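Local atomic coordinates of ATP phosphoribosyltransferase (Thermotoga maritima, PDB entry 1O63), a protein that probably catalyses the first step of histidine biosynthesis, condensing ATP with 5-phosphoribose 1-diphosphate to give phosphoribosyl-ATP and diphosphate. Residues Leu3-Met17 / Ile33-Pro47. Sequence-based numbering, arbitrary orientation.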
loop_
_atom_site.group_PDB
_atom_site.type_symbol
_atom_site.label_atom_id
_atom_site.label_comp_id
_atom_site.label_asym_id
_atom_site.label_seq_id
_atom_site.Cartn_x
_atom_site.Cartn_y
_atom_site.Cartn_z
ATOM N N LEU A 3 11.721 -19.637 17.578
ATOM C CA LEU A 3 11.926 -18.946 16.293
ATOM C C LEU A 3 10.810 -17.953 16.004
ATOM O O LEU A 3 9.644 -18.211 16.288
ATOM C CB LEU A 3 12.037 -19.959 15.165
ATOM C CG LEU A 3 13.303 -20.850 15.194
ATOM C CD1 LEU A 3 13.270 -21.808 14.040
ATOM C CD2 LEU A 3 14.560 -19.960 15.147
ATOM N N LYS A 4 11.162 -16.802 15.449
ATOM C CA LYS A 4 10.135 -15.807 15.099
ATOM C C LYS A 4 10.052 -15.721 13.574
ATOM O O LYS A 4 11.092 -15.473 12.960
ATOM C CB LYS A 4 10.531 -14.430 15.657
ATOM C CG LYS A 4 10.114 -14.271 17.134
ATOM C CD LYS A 4 11.303 -13.733 17.928
ATOM C CE LYS A 4 10.992 -13.717 19.420
ATOM N NZ LYS A 4 10.368 -12.425 19.842
ATOM N N LEU A 5 8.867 -15.958 13.025
ATOM C CA LEU A 5 8.701 -15.921 11.563
ATOM C C LEU A 5 7.877 -14.707 11.125
ATOM O O LEU A 5 6.897 -14.350 11.803
ATOM C CB LEU A 5 8.027 -17.209 11.088
ATOM C CG LEU A 5 8.918 -18.396 10.738
ATOM C CD1 LEU A 5 9.911 -18.720 11.826
ATOM C CD2 LEU A 5 8.070 -19.628 10.410
ATOM N N ALA A 6 8.294 -14.076 10.013
ATOM C CA ALA A 6 7.531 -12.932 9.476
ATOM C C ALA A 6 6.789 -13.477 8.233
ATOM O O ALA A 6 7.446 -13.850 7.275
ATOM C CB ALA A 6 8.490 -11.821 9.058
ATOM N N ILE A 7 5.493 -13.614 8.330
ATOM C CA ILE A 7 4.640 -14.225 7.325
ATOM C C ILE A 7 3.845 -13.166 6.549
ATOM O O ILE A 7 3.272 -12.236 7.135
ATOM C CB ILE A 7 3.664 -15.209 7.986
ATOM C CG1 ILE A 7 4.323 -16.131 9.010
ATOM C CG2 ILE A 7 2.886 -16.006 6.945
ATOM C CD1 ILE A 7 5.566 -16.865 8.591
ATOM N N PRO A 8 3.912 -13.227 5.248
ATOM C CA PRO A 8 3.265 -12.279 4.351
ATOM C C PRO A 8 1.770 -12.491 4.220
ATOM O O PRO A 8 1.320 -13.562 3.783
ATOM C CB PRO A 8 3.951 -12.573 3.005
ATOM C CG PRO A 8 4.190 -14.062 3.077
ATOM C CD PRO A 8 4.619 -14.322 4.501
ATOM N N LYS A 9 0.959 -11.499 4.597
ATOM C CA LYS A 9 -0.491 -11.625 4.469
ATOM C C LYS A 9 -0.832 -11.513 2.978
ATOM O O LYS A 9 -0.037 -10.986 2.201
ATOM C CB LYS A 9 -1.241 -10.525 5.246
ATOM C CG LYS A 9 -1.003 -10.521 6.748
ATOM C CD LYS A 9 -2.295 -10.344 7.528
ATOM C CE LYS A 9 -2.484 -8.931 8.013
ATOM N NZ LYS A 9 -1.821 -8.646 9.314
ATOM N N GLY A 10 -2.000 -11.989 2.583
ATOM C CA GLY A 10 -2.422 -11.849 1.199
ATOM C C GLY A 10 -2.199 -13.128 0.402
ATOM O O GLY A 10 -2.454 -14.246 0.833
ATOM N N ARG A 11 -1.775 -12.945 -0.831
ATOM C CA ARG A 11 -1.642 -13.974 -1.821
ATOM C C ARG A 11 -0.831 -15.181 -1.402
ATOM O O ARG A 11 -1.113 -16.300 -1.845
ATOM C CB ARG A 11 -0.965 -13.359 -3.092
ATOM C CG ARG A 11 -0.990 -14.370 -4.248
ATOM C CD ARG A 11 -2.414 -14.457 -4.797
ATOM N NE ARG A 11 -2.530 -15.431 -5.861
ATOM C CZ ARG A 11 -2.398 -16.743 -5.722
ATOM N NH1 ARG A 11 -2.530 -17.532 -6.781
ATOM N NH2 ARG A 11 -2.151 -17.267 -4.518
ATOM N N LEU A 12 0.264 -14.984 -0.677
ATOM C CA LEU A 12 1.177 -16.035 -0.297
ATOM C C LEU A 12 0.907 -16.618 1.081
ATOM O O LEU A 12 1.548 -17.575 1.489
ATOM C CB LEU A 12 2.618 -15.472 -0.303
ATOM C CG LEU A 12 3.045 -14.799 -1.619
ATOM C CD1 LEU A 12 4.468 -14.268 -1.480
ATOM C CD2 LEU A 12 2.954 -15.802 -2.758
ATOM N N GLU A 13 -0.047 -16.043 1.810
ATOM C CA GLU A 13 -0.323 -16.464 3.163
ATOM C C GLU A 13 -0.694 -17.919 3.302
ATOM O O GLU A 13 -0.199 -18.609 4.225
ATOM C CB GLU A 13 -1.433 -15.557 3.754
ATOM C CG GLU A 13 -1.629 -15.806 5.245
ATOM C CD GLU A 13 -2.851 -14.988 5.736
ATOM O OE1 GLU A 13 -3.035 -13.895 5.200
ATOM O OE2 GLU A 13 -3.574 -15.535 6.570
ATOM N N GLU A 14 -1.560 -18.469 2.461
ATOM C CA GLU A 14 -1.980 -19.861 2.662
ATOM C C GLU A 14 -0.902 -20.867 2.275
ATOM O O GLU A 14 -0.742 -21.892 2.945
ATOM C CB GLU A 14 -3.270 -20.157 1.927
ATOM C CG GLU A 14 -3.222 -19.890 0.468
ATOM C CD GLU A 14 -2.810 -21.037 -0.433
ATOM O OE1 GLU A 14 -2.657 -20.747 -1.640
ATOM O OE2 GLU A 14 -2.676 -22.184 0.072
ATOM N N LYS A 15 -0.153 -20.573 1.209
ATOM C CA LYS A 15 0.956 -21.478 0.834
ATOM C C LYS A 15 1.948 -21.577 1.988
ATOM O O LYS A 15 2.339 -22.638 2.450
ATOM C CB LYS A 15 1.648 -20.942 -0.410
ATOM C CG LYS A 15 0.871 -20.991 -1.711
ATOM C CD LYS A 15 0.928 -22.357 -2.377
ATOM C CE LYS A 15 0.576 -22.258 -3.864
ATOM N NZ LYS A 15 0.744 -23.578 -4.547
ATOM N N VAL A 16 2.351 -20.413 2.527
ATOM C CA VAL A 16 3.319 -20.432 3.632
ATOM C C VAL A 16 2.785 -21.074 4.881
ATOM O O VAL A 16 3.464 -21.887 5.536
ATOM C CB VAL A 16 3.816 -18.997 3.930
ATOM C CG1 VAL A 16 4.679 -19.038 5.188
ATOM C CG2 VAL A 16 4.600 -18.488 2.731
HETATM N N MSE A 17 1.568 -20.690 5.311
HETATM C CA MSE A 17 0.999 -21.304 6.522
HETATM C C MSE A 17 0.800 -22.797 6.313
HETATM O O MSE A 17 1.028 -23.582 7.226
HETATM C CB MSE A 17 -0.292 -20.599 6.919
HETATM C CG MSE A 17 -0.004 -19.087 7.172
HETATM SE SE MSE A 17 1.085 -18.949 8.776
HETATM C CE MSE A 17 -0.239 -19.631 9.995
ATOM N N ILE A 33 -2.833 -10.586 13.723
ATOM C CA ILE A 33 -1.437 -10.242 13.554
ATOM C C ILE A 33 -0.443 -11.171 14.206
ATOM O O ILE A 33 0.768 -11.004 13.948
ATOM C CB ILE A 33 -1.182 -8.796 14.054
ATOM C CG1 ILE A 33 -1.379 -8.766 15.569
ATOM C CG2 ILE A 33 -2.123 -7.810 13.348
ATOM C CD1 ILE A 33 -1.112 -7.436 16.227
ATOM N N LEU A 34 -0.844 -12.084 15.082
ATOM C CA LEU A 34 0.159 -12.913 15.787
ATOM C C LEU A 34 -0.310 -14.332 16.042
ATOM O O LEU A 34 -1.390 -14.506 16.617
ATOM C CB LEU A 34 0.448 -12.246 17.147
ATOM C CG LEU A 34 1.534 -12.908 17.997
ATOM C CD1 LEU A 34 2.905 -12.630 17.368
ATOM C CD2 LEU A 34 1.493 -12.373 19.419
ATOM N N ARG A 35 0.441 -15.332 15.575
ATOM C CA ARG A 35 0.098 -16.736 15.770
ATOM C C ARG A 35 1.215 -17.381 16.605
ATOM O O ARG A 35 2.367 -17.342 16.174
ATOM C CB ARG A 35 -0.002 -17.523 14.468
ATOM C CG ARG A 35 -0.619 -16.815 13.307
ATOM C CD ARG A 35 -2.078 -16.466 13.514
ATOM N NE ARG A 35 -2.630 -15.921 12.258
ATOM C CZ ARG A 35 -3.037 -16.722 11.267
ATOM N NH1 ARG A 35 -2.988 -18.049 11.429
ATOM N NH2 ARG A 35 -3.509 -16.211 10.153
ATOM N N GLU A 36 0.843 -17.918 17.762
ATOM C CA GLU A 36 1.834 -18.425 18.697
ATOM C C GLU A 36 1.739 -19.943 18.833
ATOM O O GLU A 36 0.657 -20.519 18.939
ATOM C CB GLU A 36 1.630 -17.803 20.087
ATOM C CG GLU A 36 1.230 -16.348 20.098
ATOM C CD GLU A 36 0.795 -15.847 21.459
ATOM O OE1 GLU A 36 1.568 -16.043 22.421
ATOM O OE2 GLU A 36 -0.301 -15.260 21.579
ATOM N N GLY A 37 2.909 -20.575 18.891
ATOM C CA GLY A 37 2.953 -22.022 19.043
ATOM C C GLY A 37 4.208 -22.384 19.845
ATOM O O GLY A 37 5.027 -21.510 20.128
ATOM N N LYS A 38 4.274 -23.657 20.200
ATOM C CA LYS A 38 5.449 -24.161 20.912
ATOM C C LYS A 38 6.672 -23.880 20.042
ATOM O O LYS A 38 6.751 -24.341 18.898
ATOM C CB LYS A 38 5.312 -25.665 21.135
ATOM C CG LYS A 38 6.589 -26.424 21.395
ATOM C CD LYS A 38 6.415 -27.918 21.189
ATOM C CE LYS A 38 5.224 -28.471 21.952
ATOM N NZ LYS A 38 5.351 -29.940 22.176
ATOM N N ASP A 39 7.615 -23.121 20.573
ATOM C CA ASP A 39 8.863 -22.853 19.876
ATOM C C ASP A 39 8.716 -22.021 18.603
ATOM O O ASP A 39 9.678 -21.944 17.822
ATOM C CB ASP A 39 9.545 -24.178 19.528
ATOM C CG ASP A 39 9.750 -25.131 20.687
ATOM O OD1 ASP A 39 9.953 -26.338 20.401
ATOM O OD2 ASP A 39 9.665 -24.717 21.864
ATOM N N ILE A 40 7.572 -21.405 18.357
ATOM C CA ILE A 40 7.369 -20.610 17.162
ATOM C C ILE A 40 6.323 -19.520 17.346
ATOM O O ILE A 40 5.208 -19.763 17.815
ATOM C CB ILE A 40 6.996 -21.449 15.926
ATOM C CG1 ILE A 40 6.809 -20.509 14.712
ATOM C CG2 ILE A 40 5.713 -22.215 16.177
ATOM C CD1 ILE A 40 6.353 -21.227 13.470
ATOM N N VAL A 41 6.696 -18.310 16.941
ATOM C CA VAL A 41 5.761 -17.174 16.934
ATOM C C VAL A 41 5.739 -16.639 15.491
ATOM O O VAL A 41 6.816 -16.431 14.915
ATOM C CB VAL A 41 6.244 -16.073 17.872
ATOM C CG1 VAL A 41 5.491 -14.764 17.664
ATOM C CG2 VAL A 41 6.123 -16.515 19.328
ATOM N N CYS A 42 4.541 -16.473 14.940
ATOM C CA CYS A 42 4.445 -15.919 13.591
ATOM C C CYS A 42 3.905 -14.488 13.658
ATOM O O CYS A 42 2.823 -14.285 14.197
ATOM C CB CYS A 42 3.494 -16.753 12.710
ATOM S SG CYS A 42 4.180 -18.343 12.203
ATOM N N PHE A 43 4.672 -13.559 13.083
ATOM C CA PHE A 43 4.164 -12.191 12.914
ATOM C C PHE A 43 3.473 -12.139 11.536
ATOM O O PHE A 43 4.128 -12.467 10.543
ATOM C CB PHE A 43 5.327 -11.220 12.984
ATOM C CG PHE A 43 6.097 -11.240 14.282
ATOM C CD1 PHE A 43 7.492 -11.295 14.265
ATOM C CD2 PHE A 43 5.468 -11.146 15.492
ATOM C CE1 PHE A 43 8.184 -11.273 15.472
ATOM C CE2 PHE A 43 6.144 -11.104 16.697
ATOM C CZ PHE A 43 7.537 -11.206 16.676
HETATM N N MSE A 44 2.202 -11.794 11.494
HETATM C CA MSE A 44 1.452 -11.752 10.218
HETATM C C MSE A 44 1.467 -10.332 9.687
HETATM O O MSE A 44 0.946 -9.432 10.351
HETATM C CB MSE A 44 0.022 -12.223 10.459
HETATM C CG MSE A 44 -0.081 -13.515 11.264
HETATM SE SE MSE A 44 0.669 -15.018 10.312
HETATM C CE MSE A 44 -0.215 -14.830 8.627
ATOM N N VAL A 45 2.245 -10.072 8.638
ATOM C CA VAL A 45 2.516 -8.698 8.219
ATOM C C VAL A 45 2.316 -8.510 6.725
ATOM O O VAL A 45 2.198 -9.505 6.003
ATOM C CB VAL A 45 3.965 -8.289 8.575
ATOM C CG1 VAL A 45 4.215 -8.462 10.088
ATOM C CG2 VAL A 45 4.992 -9.121 7.804
ATOM N N ARG A 46 2.236 -7.260 6.286
ATOM C CA ARG A 46 2.100 -6.985 4.846
ATOM C C ARG A 46 3.398 -7.439 4.172
ATOM O O ARG A 46 4.489 -7.299 4.741
ATOM C CB ARG A 46 1.836 -5.539 4.570
ATOM C CG ARG A 46 0.648 -4.862 5.190
ATOM C CD ARG A 46 -0.664 -5.548 4.929
ATOM N NE ARG A 46 -0.836 -6.040 3.569
ATOM C CZ ARG A 46 -1.836 -6.857 3.225
ATOM N NH1 ARG A 46 -1.962 -7.280 1.975
ATOM N NH2 ARG A 46 -2.721 -7.231 4.147
ATOM N N PRO A 47 3.278 -8.011 2.980
ATOM C CA PRO A 47 4.403 -8.558 2.245
ATOM C C PRO A 47 5.608 -7.682 2.164
ATOM O O PRO A 47 6.762 -8.133 2.422
ATOM C CB PRO A 47 3.802 -8.783 0.830
ATOM C CG PRO A 47 2.365 -9.113 1.121
ATOM C CD PRO A 47 1.994 -8.201 2.266
HETATM O O HOH W 1 -3.669 -17.909 7.546
#
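Lys9 leaves the end of strand 4-8 and turns its bent side chain back alongside the end of strand 40-45, where it crosses the side chain of the selenomethionine Met44 at about a right angle. Its NZ donates to Met44 O at 3.1 Å, from well above the carbonyl plane, and also bonds Ser133 of the second subunit, so the ammonium ties strand end and dimer interface together. Farther back along the chain, Lys9 CB lies over one face of the Arg46 guanidinium, 3.8 Å from NH2. With an alanine here, Met44 O and Ser133 of the second subunit would probably both lose this donor, although the CB over the guanidinium would remain.

On the face covered by helix 13-23, Met44 runs alongside Ile7; bends in Met44 at chi2 and chi3 bring CE to 3.7 Å from Ile7 CG2 and against Glu13 CG. SE of Met17, also a selenomethionine, lies 4.2 Å from Met44 SE. Beside them Glu13 OE2 reaches Arg35 NH2 in a long salt bridge of 3.6 Å, bridged by a water, while Glu30 holds Arg35 NH1.

On the other face, Phe43 sets CE1 3.9 Å from Lys4 CG. Straight backbone bonds, such as Val45 N to Ile7 O at 2.8 Å, join the strands in parallel register, with strand 34-37 pairing antiparallel beyond, as part of the mixed sheet in this periplasmic-binding-protein-like fold.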